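Local atomic coordinates of flavodoxin (Fusobacterium nucleatum, PDB entry 6OHK), a protein that binds flavin mononucleotide and shuttles electrons, probably as a low-potential donor to a number of redox enzymes. Residues G97-Y108 and E130-I141. The protein carries 1 engineered substitution. Sequence-based numbering, arbitrary orientation.
Sequences GESFCGGIRYLY and EETSIIENGKFI. With FMN (flavin mononucleotide), chain B.
Arg105 reaches from the helix 103-113 to two acceptors on the segment 130-141, and one flat guanidinium serves both. By its NE edge it takes the carbonyl oxygen of Ser133: Arg105 NE lies 2.8 Å from Ser133 O and nearly in line with that C=O, whereas NH2 sits above the carbonyl plane. Both end nitrogens share one carboxylate oxygen in a salt bridge: Arg105 NH1 and NH2 lie 3.0 and 2.9 Å from Glu136 OE1, approaching from opposite faces of the carboxylate plane, on the anti side of that oxygen; the guanidinium and carboxylate planes are 73° apart. Bends at chi2 and chi3 (57° and 66°) curl the chain back so that these nitrogens face the two acceptors, and Asp109 adds a second carboxylate at NH1.

Backbone and water-mediated bonds link the two loops. Gly97 O accepts from Glu130 N and Glu131 N, 2.9 and 3.1 Å away, and ordered waters tie Glu98 O to Ser133 OG and Phe100 O to Thr132 OG1. In this flavodoxin fold the same loop hydrogen-bonds the pyrimidine edge of the flavin: Ser99 O receives FMN N3 and Cys101 N, at 3.0 Å, donates to FMN O2, with Ser99 to Gly102 forming a type II turn. Ile134 packs on the carbonyl oxygens of Phe100 and Cys101, within that turn.

Among the apolar contacts, Ile134 lays CG2 against Gly102 CA and Ile104 CG1, and its CD1 against Cys101 CB. Ile141 runs alongside Ile104 in the opposite sense, its CG1 against Ile104 CD1, while Ile141 CD1 lies over one face of the Arg105 guanidinium and 3.7 Å from Tyr108 CB; its CG2 lies over one face of the Tyr108 ring, toward the rim.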
loop_
_atom_site.group_PDB
_atom_site.type_symbol
_atom_site.label_atom_id
_atom_site.label_comp_id
_atom_site.label_asym_id
_atom_site.label_seq_id
_atom_site.Cartn_x
_atom_site.Cartn_y
_atom_site.Cartn_z
ATOM N N GLY A 97 -1.961 11.773 -15.238
ATOM C CA GLY A 97 -0.706 12.442 -14.995
ATOM C C GLY A 97 -0.671 13.334 -13.777
ATOM O O GLY A 97 0.419 13.780 -13.417
ATOM N N GLU A 98 -1.808 13.615 -13.154
ATOM C CA GLU A 98 -1.848 14.387 -11.920
ATOM C C GLU A 98 -2.388 13.586 -10.748
ATOM O O GLU A 98 -2.542 14.154 -9.663
ATOM C CB GLU A 98 -2.668 15.679 -12.043
ATOM C CG GLU A 98 -2.164 16.580 -13.136
ATOM C CD GLU A 98 -2.786 17.965 -13.083
ATOM O OE1 GLU A 98 -3.197 18.473 -14.149
ATOM O OE2 GLU A 98 -2.863 18.542 -11.975
ATOM N N SER A 99 -2.634 12.284 -10.907
ATOM C CA SER A 99 -3.245 11.522 -9.807
ATOM C C SER A 99 -2.750 10.087 -9.766
ATOM O O SER A 99 -3.452 9.212 -9.246
ATOM C CB SER A 99 -4.761 11.582 -9.855
ATOM O OG SER A 99 -5.303 11.019 -11.030
ATOM N N PHE A 100 -1.574 9.823 -10.283
ATOM C CA PHE A 100 -1.073 8.454 -10.325
ATOM C C PHE A 100 -0.890 7.898 -8.925
ATOM O O PHE A 100 -0.139 8.446 -8.108
ATOM C CB PHE A 100 0.260 8.434 -11.062
ATOM C CG PHE A 100 0.965 7.103 -11.048
ATOM C CD1 PHE A 100 0.367 5.965 -11.564
ATOM C CD2 PHE A 100 2.249 6.990 -10.570
ATOM C CE1 PHE A 100 1.017 4.754 -11.573
ATOM C CE2 PHE A 100 2.894 5.785 -10.567
ATOM C CZ PHE A 100 2.284 4.677 -11.073
ATOM N N CYS A 101 -1.538 6.766 -8.666
ATOM C CA CYS A 101 -1.483 6.122 -7.357
ATOM C C CYS A 101 -1.874 7.059 -6.227
ATOM O O CYS A 101 -1.434 6.897 -5.086
ATOM C CB CYS A 101 -0.125 5.454 -7.074
ATOM S SG CYS A 101 0.159 3.974 -8.025
ATOM N N GLY A 102 -2.742 8.022 -6.506
ATOM C CA GLY A 102 -3.115 8.996 -5.497
ATOM C C GLY A 102 -3.805 8.420 -4.291
ATOM O O GLY A 102 -3.808 9.049 -3.224
ATOM N N GLY A 103 -4.412 7.247 -4.418
ATOM C CA GLY A 103 -5.202 6.715 -3.325
ATOM C C GLY A 103 -4.400 6.463 -2.069
ATOM O O GLY A 103 -4.937 6.529 -0.964
ATOM N N ILE A 104 -3.105 6.183 -2.197
ATOM C CA ILE A 104 -2.319 5.903 -1.005
ATOM C C ILE A 104 -2.118 7.126 -0.133
ATOM O O ILE A 104 -1.814 6.963 1.054
ATOM C CB ILE A 104 -0.999 5.179 -1.301
ATOM C CG1 ILE A 104 -0.018 6.020 -2.129
ATOM C CG2 ILE A 104 -1.257 3.828 -1.930
ATOM C CD1 ILE A 104 1.347 5.367 -2.267
ATOM N N ARG A 105 -2.331 8.342 -0.637
ATOM C CA ARG A 105 -2.257 9.527 0.216
ATOM C C ARG A 105 -3.298 9.479 1.327
ATOM O O ARG A 105 -3.016 9.857 2.470
ATOM C CB ARG A 105 -2.433 10.786 -0.633
ATOM C CG ARG A 105 -2.586 12.083 0.183
ATOM C CD ARG A 105 -1.476 12.376 1.133
ATOM N NE ARG A 105 -0.220 12.647 0.449
ATOM C CZ ARG A 105 0.888 13.058 1.061
ATOM N NH1 ARG A 105 0.931 13.207 2.384
ATOM N NH2 ARG A 105 1.974 13.320 0.352
ATOM N N TYR A 106 -4.497 9.026 1.017
ATOM C CA TYR A 106 -5.539 8.970 2.043
ATOM C C TYR A 106 -5.142 8.050 3.187
ATOM O O TYR A 106 -5.394 8.352 4.360
ATOM C CB TYR A 106 -6.867 8.519 1.437
ATOM C CG TYR A 106 -7.427 9.552 0.515
ATOM C CD1 TYR A 106 -7.125 9.540 -0.841
ATOM C CD2 TYR A 106 -8.253 10.554 0.996
ATOM C CE1 TYR A 106 -7.586 10.518 -1.671
ATOM C CE2 TYR A 106 -8.744 11.534 0.147
ATOM C CZ TYR A 106 -8.402 11.495 -1.178
ATOM O OH TYR A 106 -8.893 12.482 -2.036
ATOM N N LEU A 107 -4.503 6.921 2.868
ATOM C CA LEU A 107 -4.075 5.972 3.884
ATOM C C LEU A 107 -2.889 6.521 4.655
ATOM O O LEU A 107 -2.845 6.444 5.897
ATOM C CB LEU A 107 -3.756 4.635 3.214
ATOM C CG LEU A 107 -4.874 4.064 2.346
ATOM C CD1 LEU A 107 -4.433 2.715 1.783
ATOM C CD2 LEU A 107 -6.172 3.893 3.113
ATOM N N TYR A 108 -1.908 7.072 3.941
ATOM C CA TYR A 108 -0.715 7.640 4.572
ATOM C C TYR A 108 -1.084 8.652 5.639
ATOM O O TYR A 108 -0.566 8.621 6.758
ATOM C CB TYR A 108 0.124 8.331 3.501
ATOM C CG TYR A 108 1.394 8.979 4.017
ATOM C CD1 TYR A 108 1.430 10.288 4.457
ATOM C CD2 TYR A 108 2.568 8.259 4.063
ATOM C CE1 TYR A 108 2.630 10.857 4.928
ATOM C CE2 TYR A 108 3.739 8.800 4.516
ATOM C CZ TYR A 108 3.771 10.096 4.942
ATOM O OH TYR A 108 4.991 10.620 5.390
ATOM N N GLU A 130 3.056 14.503 -14.223
ATOM C CA GLU A 130 2.949 15.950 -14.391
ATOM C C GLU A 130 2.890 16.624 -13.029
ATOM O O GLU A 130 3.659 17.551 -12.757
ATOM C CB GLU A 130 1.725 16.300 -15.239
ATOM C CG GLU A 130 1.814 15.760 -16.686
ATOM C CD GLU A 130 0.462 15.729 -17.394
ATOM O OE1 GLU A 130 0.241 14.816 -18.224
ATOM O OE2 GLU A 130 -0.380 16.610 -17.116
ATOM N N GLU A 131 2.025 16.139 -12.145
ATOM C CA GLU A 131 1.953 16.591 -10.765
ATOM C C GLU A 131 1.660 15.367 -9.913
ATOM O O GLU A 131 1.093 14.389 -10.400
ATOM C CB GLU A 131 0.848 17.613 -10.567
ATOM C CG GLU A 131 1.012 18.904 -11.393
ATOM C CD GLU A 131 2.320 19.652 -11.126
ATOM O OE1 GLU A 131 2.738 20.438 -12.008
ATOM O OE2 GLU A 131 2.931 19.468 -10.048
ATOM N N THR A 132 2.008 15.437 -8.636
ATOM C CA THR A 132 1.748 14.321 -7.738
ATOM C C THR A 132 1.341 14.850 -6.378
ATOM O O THR A 132 1.772 15.928 -5.951
ATOM C CB THR A 132 2.943 13.389 -7.606
ATOM O OG1 THR A 132 2.585 12.270 -6.797
ATOM C CG2 THR A 132 4.120 14.068 -7.024
ATOM N N SER A 133 0.522 14.058 -5.696
ATOM C CA SER A 133 0.205 14.260 -4.293
ATOM C C SER A 133 0.763 13.155 -3.414
ATOM O O SER A 133 0.445 13.123 -2.220
ATOM C CB SER A 133 -1.300 14.322 -4.108
ATOM O OG SER A 133 -1.844 15.425 -4.821
ATOM N N ILE A 134 1.604 12.273 -3.941
ATOM C CA ILE A 134 2.106 11.143 -3.160
ATOM C C ILE A 134 3.614 11.158 -2.994
ATOM O O ILE A 134 4.239 10.113 -2.820
ATOM C CB ILE A 134 1.620 9.786 -3.706
ATOM C CG1 ILE A 134 2.041 9.551 -5.156
ATOM C CG2 ILE A 134 0.110 9.666 -3.519
ATOM C CD1 ILE A 134 2.169 8.103 -5.478
ATOM N N ILE A 135 4.219 12.352 -3.003
ATOM C CA ILE A 135 5.626 12.517 -2.666
ATOM C C ILE A 135 5.799 13.154 -1.289
ATOM O O ILE A 135 5.124 14.131 -0.936
ATOM C CB ILE A 135 6.351 13.319 -3.758
ATOM C CG1 ILE A 135 6.554 12.444 -4.994
ATOM C CG2 ILE A 135 7.709 13.862 -3.253
ATOM C CD1 ILE A 135 7.285 13.165 -6.151
ATOM N N GLU A 136 6.701 12.576 -0.512
ATOM C CA GLU A 136 7.231 13.153 0.715
ATOM C C GLU A 136 8.729 12.948 0.709
ATOM O O GLU A 136 9.228 11.909 0.282
ATOM C CB GLU A 136 6.685 12.520 2.000
ATOM C CG GLU A 136 5.204 12.748 2.256
ATOM C CD GLU A 136 4.799 14.177 2.591
ATOM O OE1 GLU A 136 3.625 14.523 2.384
ATOM O OE2 GLU A 136 5.648 14.971 3.074
ATOM N N ASN A 137 9.451 13.991 1.139
ATOM C CA ASN A 137 10.906 13.913 1.185
ATOM C C ASN A 137 11.511 13.447 -0.135
ATOM O O ASN A 137 12.472 12.693 -0.175
ATOM C CB ASN A 137 11.365 13.004 2.328
ATOM C CG ASN A 137 12.787 13.255 2.716
ATOM O OD1 ASN A 137 13.268 14.386 2.624
ATOM N ND2 ASN A 137 13.477 12.206 3.158
ATOM N N GLY A 138 10.949 13.908 -1.234
ATOM C CA GLY A 138 11.480 13.609 -2.543
ATOM C C GLY A 138 11.220 12.223 -3.080
ATOM O O GLY A 138 11.730 11.890 -4.155
ATOM N N LYS A 139 10.429 11.400 -2.377
ATOM C CA LYS A 139 10.172 10.021 -2.774
ATOM C C LYS A 139 8.674 9.769 -2.793
ATOM O O LYS A 139 7.917 10.451 -2.111
ATOM C CB LYS A 139 10.826 9.053 -1.802
ATOM C CG LYS A 139 12.367 9.059 -1.922
ATOM C CD LYS A 139 12.998 7.917 -1.143
ATOM C CE LYS A 139 14.495 7.883 -1.352
ATOM N NZ LYS A 139 15.132 6.795 -0.560
ATOM N N PHE A 140 8.253 8.766 -3.559
ATOM C CA PHE A 140 6.889 8.286 -3.395
ATOM C C PHE A 140 6.719 7.659 -2.013
ATOM O O PHE A 140 7.613 6.968 -1.521
ATOM C CB PHE A 140 6.580 7.237 -4.456
ATOM C CG PHE A 140 6.344 7.772 -5.838
ATOM C CD1 PHE A 140 5.616 8.937 -6.081
ATOM C CD2 PHE A 140 6.809 7.037 -6.931
ATOM C CE1 PHE A 140 5.384 9.381 -7.387
ATOM C CE2 PHE A 140 6.567 7.481 -8.232
ATOM C CZ PHE A 140 5.856 8.636 -8.444
ATOM N N ILE A 141 5.544 7.891 -1.415
ATOM C CA ILE A 141 5.252 7.456 -0.057
ATOM C C ILE A 141 4.935 5.964 0.054
ATOM O O ILE A 141 4.603 5.495 1.157
ATOM C CB ILE A 141 4.134 8.302 0.564
ATOM C CG1 ILE A 141 2.809 8.171 -0.217
ATOM C CG2 ILE A 141 4.602 9.755 0.685
ATOM C CD1 ILE A 141 1.718 9.056 0.221
HETATM N N1 FMN B . -5.050 5.248 -11.919
HETATM C C2 FMN B . -4.348 6.287 -11.288
HETATM O O2 FMN B . -3.180 6.215 -11.093
HETATM N N3 FMN B . -5.090 7.462 -10.917
HETATM C C4 FMN B . -6.429 7.652 -11.130
HETATM O O4 FMN B . -6.938 8.689 -10.758
HETATM C C4A FMN B . -7.111 6.594 -11.789
HETATM N N5 FMN B . -8.473 6.732 -12.045
HETATM C C5A FMN B . -9.077 5.665 -12.766
HETATM C C6 FMN B . -10.418 5.815 -13.167
HETATM C C7 FMN B . -11.050 4.797 -13.852
HETATM C C7M FMN B . -12.534 5.057 -14.155
HETATM C C8 FMN B . -10.341 3.669 -14.240
HETATM C C8M FMN B . -11.085 2.562 -14.956
HETATM C C9 FMN B . -9.011 3.522 -13.850
HETATM C C9A FMN B . -8.386 4.522 -13.149
HETATM N N10 FMN B . -6.999 4.352 -12.753
HETATM C C10 FMN B . -6.390 5.422 -12.132
HETATM C "C1'" FMN B . -6.256 3.146 -13.111
HETATM C "C2'" FMN B . -6.591 1.966 -12.149
HETATM O "O2'" FMN B . -6.292 2.273 -10.799
HETATM C "C3'" FMN B . -5.739 0.749 -12.548
HETATM O "O3'" FMN B . -6.208 0.304 -13.806
HETATM C "C4'" FMN B . -5.706 -0.415 -11.559
HETATM O "O4'" FMN B . -4.758 -1.368 -12.028
HETATM C "C5'" FMN B . -7.061 -1.089 -11.382
HETATM O "O5'" FMN B . -6.943 -2.018 -10.317
HETATM P P FMN B . -8.118 -3.077 -10.031
HETATM O O1P FMN B . -7.588 -3.870 -8.858
HETATM O O2P FMN B . -9.397 -2.378 -9.723
HETATM O O3P FMN B . -8.260 -3.939 -11.292
HETATM O O HOH W 1 -1.471 15.688 -7.628
HETATM O O HOH W 2 0.668 11.647 -11.100
HETATM O O HOH W 3 0.953 10.856 -8.439
#